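La protein (Trypanosoma brucei, PDB 1S29) probably binds RNA through a conserved aromatic patch on its N-terminal La motif, a winged-helix domain. Local coordinates at residues Gln15-Phe20 with Phe53-Ser58; Phe20-Val25 with Ile31-Lys36. One frame throughout, in Å; residues are numbered along the deposited sequence.

Overall arrangement
Both contacts lie within the La motif, a small winged-helix domain, and both draw on helix 8-21: its last two turns face helix 54-57 in contact 1, while its C-terminal end meets helix 31-37 in contact 2. The centres are about 12 Å apart, and Phe20 belongs to both first segments. Along the chain, contact 2 is nested inside the loop closed by contact 1, so a local link sits within a longer one. Tyr21 ties them together, its OH probably accepting a hydrogen bond from Arg55 N at 3.0 Å and its ring resting against Phe53. One helix thus packs against helices 31-37 and 54-57 within the RNA-binding domain.

Contact 1. Residues Gln15-Phe20 with Phe53-Ser58; sequences QKQVEF and FKRVNS
Arg55 reaches from helix 54-57 across the flank of helix 8-21, touching Gln17 with its stem and Phe20 with its head. Its CB begins against the amide of Gln17, 3.7 Å from NE2, and CG passes the same nitrogen a little farther off. CD then meets the other end of that amide, with Gln17 OE1 at 3.5 Å. The bend of Gln17 at chi2 (-74°) lays the amide across the arginine stem, at about a right angle. From CG to NE the arginine is extended, which carries its charged end on to the ring of Phe20. NE only skirts CE2. Beyond it the guanidinium lies flat on the ring, planes 10° apart and CZ 3.9 Å from the ring centroid, in a stacked cation-pi pair. NH1 stands over the ring centre, 3.4 Å from Phe20 CZ. At the guanidinium edge, Gln17 OE1 lies 3.6 Å from Arg55 NH1, a contact only, the amide plane turned 51° away. No direct hydrogen bond crosses between the segments; instead, one water accepts from Gln17 NE2 at 2.7 Å and donates to Arg55 O. Deeper in the protein, Val18 CG2 approaches Val56 CG2 at 4.3 Å. Val18 also touches Leu76, so this part of helix 8-21 packs on both helix 54-57 and strand 76-78.

Contact 2. Residues Phe20-Val25 with Ile31-Lys36; sequences FYFSDV and IFLKGK
Leu33 points from helix 31-37 toward the end of helix 8-21, where Tyr21 and Phe22 receive it. This is a buried contact of the winged-helix fold between the C-terminal end of one helix and the flank of another, and a single methyl, CD2, does the touching. Chi1 (-173°) swings CG away from the backbone N, and chi2 (56°) leaves CD2 as the outermost methyl. It comes over one face of the Phe22 ring, offset toward the rim and 4.2 Å from CE1. It also meets the root of Tyr21, with CB at 4.3 Å, whereas the phenol ring runs off from the leucine, its OH probably accepting from Arg55 N. The closest approach of Leu33 CD2 is to backbone: Tyr21 O lies 3.2 Å away, a snug fit of methyl against carbonyl. Val45 of strand 45-46 touches both Phe22 and Leu33, so the contact joins the helices to the edge of the sheet. Ser23 is the N-cap of helix 24-27, its OG bonded to Asn26 N. Phe20 O accepts from Asn26 ND2 and also from Ser23 N and Ser23 OG, these last two each at 3.2 Å and on the same face of the carbonyl plane.

Contact 1. Residues Gln15-Phe20 with Phe53-Ser58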
loop_
_atom_site.group_PDB
_atom_site.type_symbol
_atom_site.label_atom_id
_atom_site.label_comp_id
_atom_site.label_asym_id
_atom_site.label_seq_id
_atom_site.Cartn_x
_atom_site.Cartn_y
_atom_site.Cartn_z
ATOM N N GLN A 15 0.570 0.940 -7.854
ATOM C CA GLN A 15 -0.748 0.593 -7.338
ATOM C C GLN A 15 -0.860 -0.930 -7.269
ATOM O O GLN A 15 -1.254 -1.487 -6.250
ATOM C CB GLN A 15 -1.841 1.144 -8.270
ATOM C CG GLN A 15 -3.276 0.932 -7.779
ATOM C CD GLN A 15 -4.300 1.069 -8.896
ATOM O OE1 GLN A 15 -4.277 2.037 -9.664
ATOM N NE2 GLN A 15 -5.209 0.098 -8.989
ATOM N N LYS A 16 -0.500 -1.600 -8.359
ATOM C CA LYS A 16 -0.581 -3.053 -8.407
ATOM C C LYS A 16 0.384 -3.743 -7.449
ATOM O O LYS A 16 0.098 -4.834 -6.971
ATOM C CB LYS A 16 -0.355 -3.533 -9.836
ATOM C CG LYS A 16 -1.450 -3.076 -10.787
ATOM C CD LYS A 16 -1.080 -3.345 -12.227
ATOM C CE LYS A 16 -2.143 -2.820 -13.173
ATOM N NZ LYS A 16 -1.803 -3.112 -14.590
ATOM N N GLN A 17 1.515 -3.105 -7.162
ATOM C CA GLN A 17 2.480 -3.687 -6.230
ATOM C C GLN A 17 1.912 -3.625 -4.812
ATOM O O GLN A 17 2.109 -4.547 -4.024
ATOM C CB GLN A 17 3.819 -2.946 -6.302
ATOM C CG GLN A 17 4.517 -3.060 -7.655
ATOM C CD GLN A 17 5.129 -4.435 -7.894
ATOM O OE1 GLN A 17 4.469 -5.463 -7.745
ATOM N NE2 GLN A 17 6.403 -4.453 -8.274
ATOM N N VAL A 18 1.220 -2.535 -4.482
ATOM C CA VAL A 18 0.614 -2.413 -3.157
ATOM C C VAL A 18 -0.533 -3.419 -3.078
ATOM O O VAL A 18 -0.703 -4.097 -2.067
ATOM C CB VAL A 18 0.075 -0.976 -2.889
ATOM C CG1 VAL A 18 -0.638 -0.929 -1.534
ATOM C CG2 VAL A 18 1.224 0.024 -2.897
ATOM N N GLU A 19 -1.311 -3.533 -4.152
ATOM C CA GLU A 19 -2.409 -4.490 -4.166
ATOM C C GLU A 19 -1.835 -5.905 -4.032
ATOM O O GLU A 19 -2.471 -6.789 -3.463
ATOM C CB GLU A 19 -3.221 -4.355 -5.461
ATOM C CG GLU A 19 -3.851 -2.988 -5.606
ATOM C CD GLU A 19 -4.623 -2.812 -6.899
ATOM O OE1 GLU A 19 -4.293 -3.483 -7.900
ATOM O OE2 GLU A 19 -5.558 -1.985 -6.917
ATOM N N PHE A 20 -0.629 -6.109 -4.551
ATOM C CA PHE A 20 0.028 -7.417 -4.477
ATOM C C PHE A 20 0.253 -7.832 -3.031
ATOM O O PHE A 20 -0.081 -8.946 -2.629
ATOM C CB PHE A 20 1.381 -7.364 -5.197
ATOM C CG PHE A 20 2.206 -8.623 -5.067
ATOM C CD1 PHE A 20 1.971 -9.720 -5.891
ATOM C CD2 PHE A 20 3.245 -8.692 -4.142
ATOM C CE1 PHE A 20 2.764 -10.868 -5.800
ATOM C CE2 PHE A 20 4.046 -9.836 -4.042
ATOM C CZ PHE A 20 3.801 -10.927 -4.877
ATOM N N PHE A 53 8.908 -2.055 2.123
ATOM C CA PHE A 53 8.793 -3.271 1.323
ATOM C C PHE A 53 9.502 -3.070 -0.010
ATOM O O PHE A 53 9.359 -2.030 -0.645
ATOM C CB PHE A 53 7.319 -3.611 1.093
ATOM C CG PHE A 53 6.560 -3.902 2.359
ATOM C CD1 PHE A 53 5.175 -4.019 2.336
ATOM C CD2 PHE A 53 7.226 -4.063 3.573
ATOM C CE1 PHE A 53 4.465 -4.293 3.505
ATOM C CE2 PHE A 53 6.526 -4.335 4.741
ATOM C CZ PHE A 53 5.141 -4.450 4.707
ATOM N N LYS A 54 10.265 -4.082 -0.417
ATOM C CA LYS A 54 11.050 -4.054 -1.650
ATOM C C LYS A 54 10.376 -3.544 -2.917
ATOM O O LYS A 54 10.943 -2.711 -3.630
ATOM C CB LYS A 54 11.608 -5.449 -1.949
ATOM C CG LYS A 54 12.363 -5.517 -3.273
ATOM C CD LYS A 54 12.566 -6.942 -3.765
ATOM C CE LYS A 54 13.240 -6.927 -5.131
ATOM N NZ LYS A 54 13.404 -8.276 -5.727
ATOM N N ARG A 55 9.186 -4.054 -3.213
ATOM C CA ARG A 55 8.498 -3.652 -4.434
ATOM C C ARG A 55 8.022 -2.206 -4.418
ATOM O O ARG A 55 7.722 -1.629 -5.465
ATOM C CB ARG A 55 7.338 -4.610 -4.722
ATOM C CG ARG A 55 7.806 -6.049 -4.908
ATOM C CD ARG A 55 6.707 -6.938 -5.431
ATOM N NE ARG A 55 7.183 -8.297 -5.665
ATOM C CZ ARG A 55 6.555 -9.186 -6.426
ATOM N NH1 ARG A 55 5.421 -8.855 -7.033
ATOM N NH2 ARG A 55 7.064 -10.401 -6.585
ATOM N N VAL A 56 7.953 -1.613 -3.232
ATOM C CA VAL A 56 7.545 -0.218 -3.123
ATOM C C VAL A 56 8.796 0.658 -3.083
ATOM O O VAL A 56 8.884 1.672 -3.778
ATOM C CB VAL A 56 6.717 0.022 -1.846
ATOM C CG1 VAL A 56 6.496 1.514 -1.636
ATOM C CG2 VAL A 56 5.376 -0.691 -1.963
ATOM N N ASN A 57 9.758 0.237 -2.266
ATOM C CA ASN A 57 11.033 0.928 -2.071
ATOM C C ASN A 57 11.822 1.137 -3.359
ATOM O O ASN A 57 12.574 2.099 -3.486
ATOM C CB ASN A 57 11.886 0.134 -1.073
ATOM C CG ASN A 57 13.366 0.361 -1.259
ATOM O OD1 ASN A 57 13.873 1.454 -1.010
ATOM N ND2 ASN A 57 14.071 -0.672 -1.704
ATOM N N SER A 58 11.671 0.229 -4.314
ATOM C CA SER A 58 12.399 0.377 -5.561
ATOM C C SER A 58 11.790 1.458 -6.451
ATOM O O SER A 58 12.443 1.959 -7.364
ATOM C CB SER A 58 12.428 -0.951 -6.308
ATOM O OG SER A 58 11.119 -1.444 -6.488
HETATM O O HOH W 1 7.925 -2.206 -8.144
#

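Contact 2. Residues Phe20-Val25 with Ile31-Lys36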
loop_
_atom_site.group_PDB
_atom_site.type_symbol
_atom_site.label_atom_id
_atom_site.label_comp_id
_atom_site.label_asym_id
_atom_site.label_seq_id
_atom_site.Cartn_x
_atom_site.Cartn_y
_atom_site.Cartn_z
ATOM N N PHE A 20 -0.629 -6.109 -4.551
ATOM C CA PHE A 20 0.028 -7.417 -4.477
ATOM C C PHE A 20 0.253 -7.832 -3.031
ATOM O O PHE A 20 -0.081 -8.946 -2.629
ATOM C CB PHE A 20 1.381 -7.364 -5.197
ATOM C CG PHE A 20 2.206 -8.623 -5.067
ATOM C CD1 PHE A 20 1.971 -9.720 -5.891
ATOM C CD2 PHE A 20 3.245 -8.692 -4.142
ATOM C CE1 PHE A 20 2.764 -10.868 -5.800
ATOM C CE2 PHE A 20 4.046 -9.836 -4.042
ATOM C CZ PHE A 20 3.801 -10.927 -4.877
ATOM N N TYR A 21 0.829 -6.935 -2.241
ATOM C CA TYR A 21 1.095 -7.254 -0.849
ATOM C C TYR A 21 -0.176 -7.522 -0.054
ATOM O O TYR A 21 -0.169 -8.325 0.880
ATOM C CB TYR A 21 1.900 -6.126 -0.196
ATOM C CG TYR A 21 3.348 -6.087 -0.641
ATOM C CD1 TYR A 21 3.856 -5.002 -1.349
ATOM C CD2 TYR A 21 4.211 -7.143 -0.353
ATOM C CE1 TYR A 21 5.192 -4.968 -1.758
ATOM C CE2 TYR A 21 5.548 -7.119 -0.761
ATOM C CZ TYR A 21 6.029 -6.029 -1.460
ATOM O OH TYR A 21 7.353 -5.998 -1.847
ATOM N N PHE A 22 -1.267 -6.865 -0.433
ATOM C CA PHE A 22 -2.544 -7.039 0.257
ATOM C C PHE A 22 -3.484 -8.057 -0.385
ATOM O O PHE A 22 -4.613 -8.214 0.057
ATOM C CB PHE A 22 -3.266 -5.695 0.361
ATOM C CG PHE A 22 -2.698 -4.774 1.408
ATOM C CD1 PHE A 22 -2.984 -4.971 2.757
ATOM C CD2 PHE A 22 -1.883 -3.710 1.049
ATOM C CE1 PHE A 22 -2.466 -4.118 3.729
ATOM C CE2 PHE A 22 -1.361 -2.851 2.014
ATOM C CZ PHE A 22 -1.651 -3.053 3.353
ATOM N N SER A 23 -3.029 -8.751 -1.424
ATOM C CA SER A 23 -3.892 -9.727 -2.088
ATOM C C SER A 23 -4.241 -10.875 -1.153
ATOM O O SER A 23 -3.501 -11.162 -0.215
ATOM C CB SER A 23 -3.212 -10.288 -3.341
ATOM O OG SER A 23 -2.230 -11.255 -3.011
ATOM N N ASP A 24 -5.370 -11.526 -1.413
ATOM C CA ASP A 24 -5.806 -12.649 -0.590
ATOM C C ASP A 24 -4.722 -13.714 -0.459
ATOM O O ASP A 24 -4.457 -14.216 0.630
ATOM C CB ASP A 24 -7.057 -13.307 -1.186
ATOM C CG ASP A 24 -8.314 -12.491 -0.967
ATOM O OD1 ASP A 24 -8.220 -11.389 -0.389
ATOM O OD2 ASP A 24 -9.397 -12.960 -1.377
ATOM N N VAL A 25 -4.093 -14.052 -1.578
ATOM C CA VAL A 25 -3.071 -15.088 -1.577
ATOM C C VAL A 25 -1.849 -14.737 -0.749
ATOM O O VAL A 25 -1.394 -15.537 0.069
ATOM C CB VAL A 25 -2.604 -15.417 -3.012
ATOM C CG1 VAL A 25 -1.435 -16.388 -2.968
ATOM C CG2 VAL A 25 -3.743 -16.037 -3.797
ATOM N N ILE A 31 3.095 -12.982 7.808
ATOM C CA ILE A 31 2.950 -12.844 9.249
ATOM C C ILE A 31 3.219 -11.411 9.695
ATOM O O ILE A 31 2.539 -10.881 10.578
ATOM C CB ILE A 31 3.914 -13.776 10.005
ATOM C CG1 ILE A 31 3.639 -15.237 9.641
ATOM C CG2 ILE A 31 3.795 -13.561 11.507
ATOM C CD1 ILE A 31 4.688 -16.201 10.150
ATOM N N PHE A 32 4.222 -10.784 9.095
ATOM C CA PHE A 32 4.538 -9.420 9.470
ATOM C C PHE A 32 3.403 -8.485 9.095
ATOM O O PHE A 32 2.949 -7.697 9.923
ATOM C CB PHE A 32 5.823 -8.953 8.790
ATOM C CG PHE A 32 6.222 -7.553 9.153
ATOM C CD1 PHE A 32 6.909 -7.294 10.333
ATOM C CD2 PHE A 32 5.893 -6.494 8.316
ATOM C CE1 PHE A 32 7.266 -5.994 10.677
ATOM C CE2 PHE A 32 6.241 -5.183 8.647
ATOM C CZ PHE A 32 6.930 -4.935 9.829
ATOM N N LEU A 33 2.945 -8.563 7.849
ATOM C CA LEU A 33 1.872 -7.678 7.414
ATOM C C LEU A 33 0.590 -7.928 8.209
ATOM O O LEU A 33 -0.087 -6.976 8.614
ATOM C CB LEU A 33 1.619 -7.839 5.915
ATOM C CG LEU A 33 0.623 -6.848 5.307
ATOM C CD1 LEU A 33 1.086 -5.417 5.584
ATOM C CD2 LEU A 33 0.499 -7.095 3.805
ATOM N N LYS A 34 0.245 -9.193 8.435
ATOM C CA LYS A 34 -0.957 -9.481 9.215
ATOM C C LYS A 34 -0.810 -8.914 10.620
ATOM O O LYS A 34 -1.798 -8.512 11.244
ATOM C CB LYS A 34 -1.211 -10.985 9.296
ATOM C CG LYS A 34 -1.879 -11.540 8.059
ATOM C CD LYS A 34 -2.259 -13.000 8.230
ATOM C CE LYS A 34 -1.035 -13.901 8.308
ATOM N NZ LYS A 34 -1.452 -15.334 8.446
ATOM N N GLY A 35 0.423 -8.882 11.116
ATOM C CA GLY A 35 0.662 -8.346 12.443
ATOM C C GLY A 35 0.346 -6.863 12.494
ATOM O O GLY A 35 -0.223 -6.370 13.470
ATOM N N LYS A 36 0.730 -6.141 11.450
ATOM C CA LYS A 36 0.470 -4.705 11.397
ATOM C C LYS A 36 -1.033 -4.462 11.285
ATOM O O LYS A 36 -1.597 -3.574 11.942
ATOM C CB LYS A 36 1.175 -4.084 10.189
ATOM C CG LYS A 36 2.686 -4.038 10.304
ATOM C CD LYS A 36 3.131 -3.103 11.420
ATOM C CE LYS A 36 4.654 -3.049 11.519
ATOM N NZ LYS A 36 5.115 -2.250 12.692
#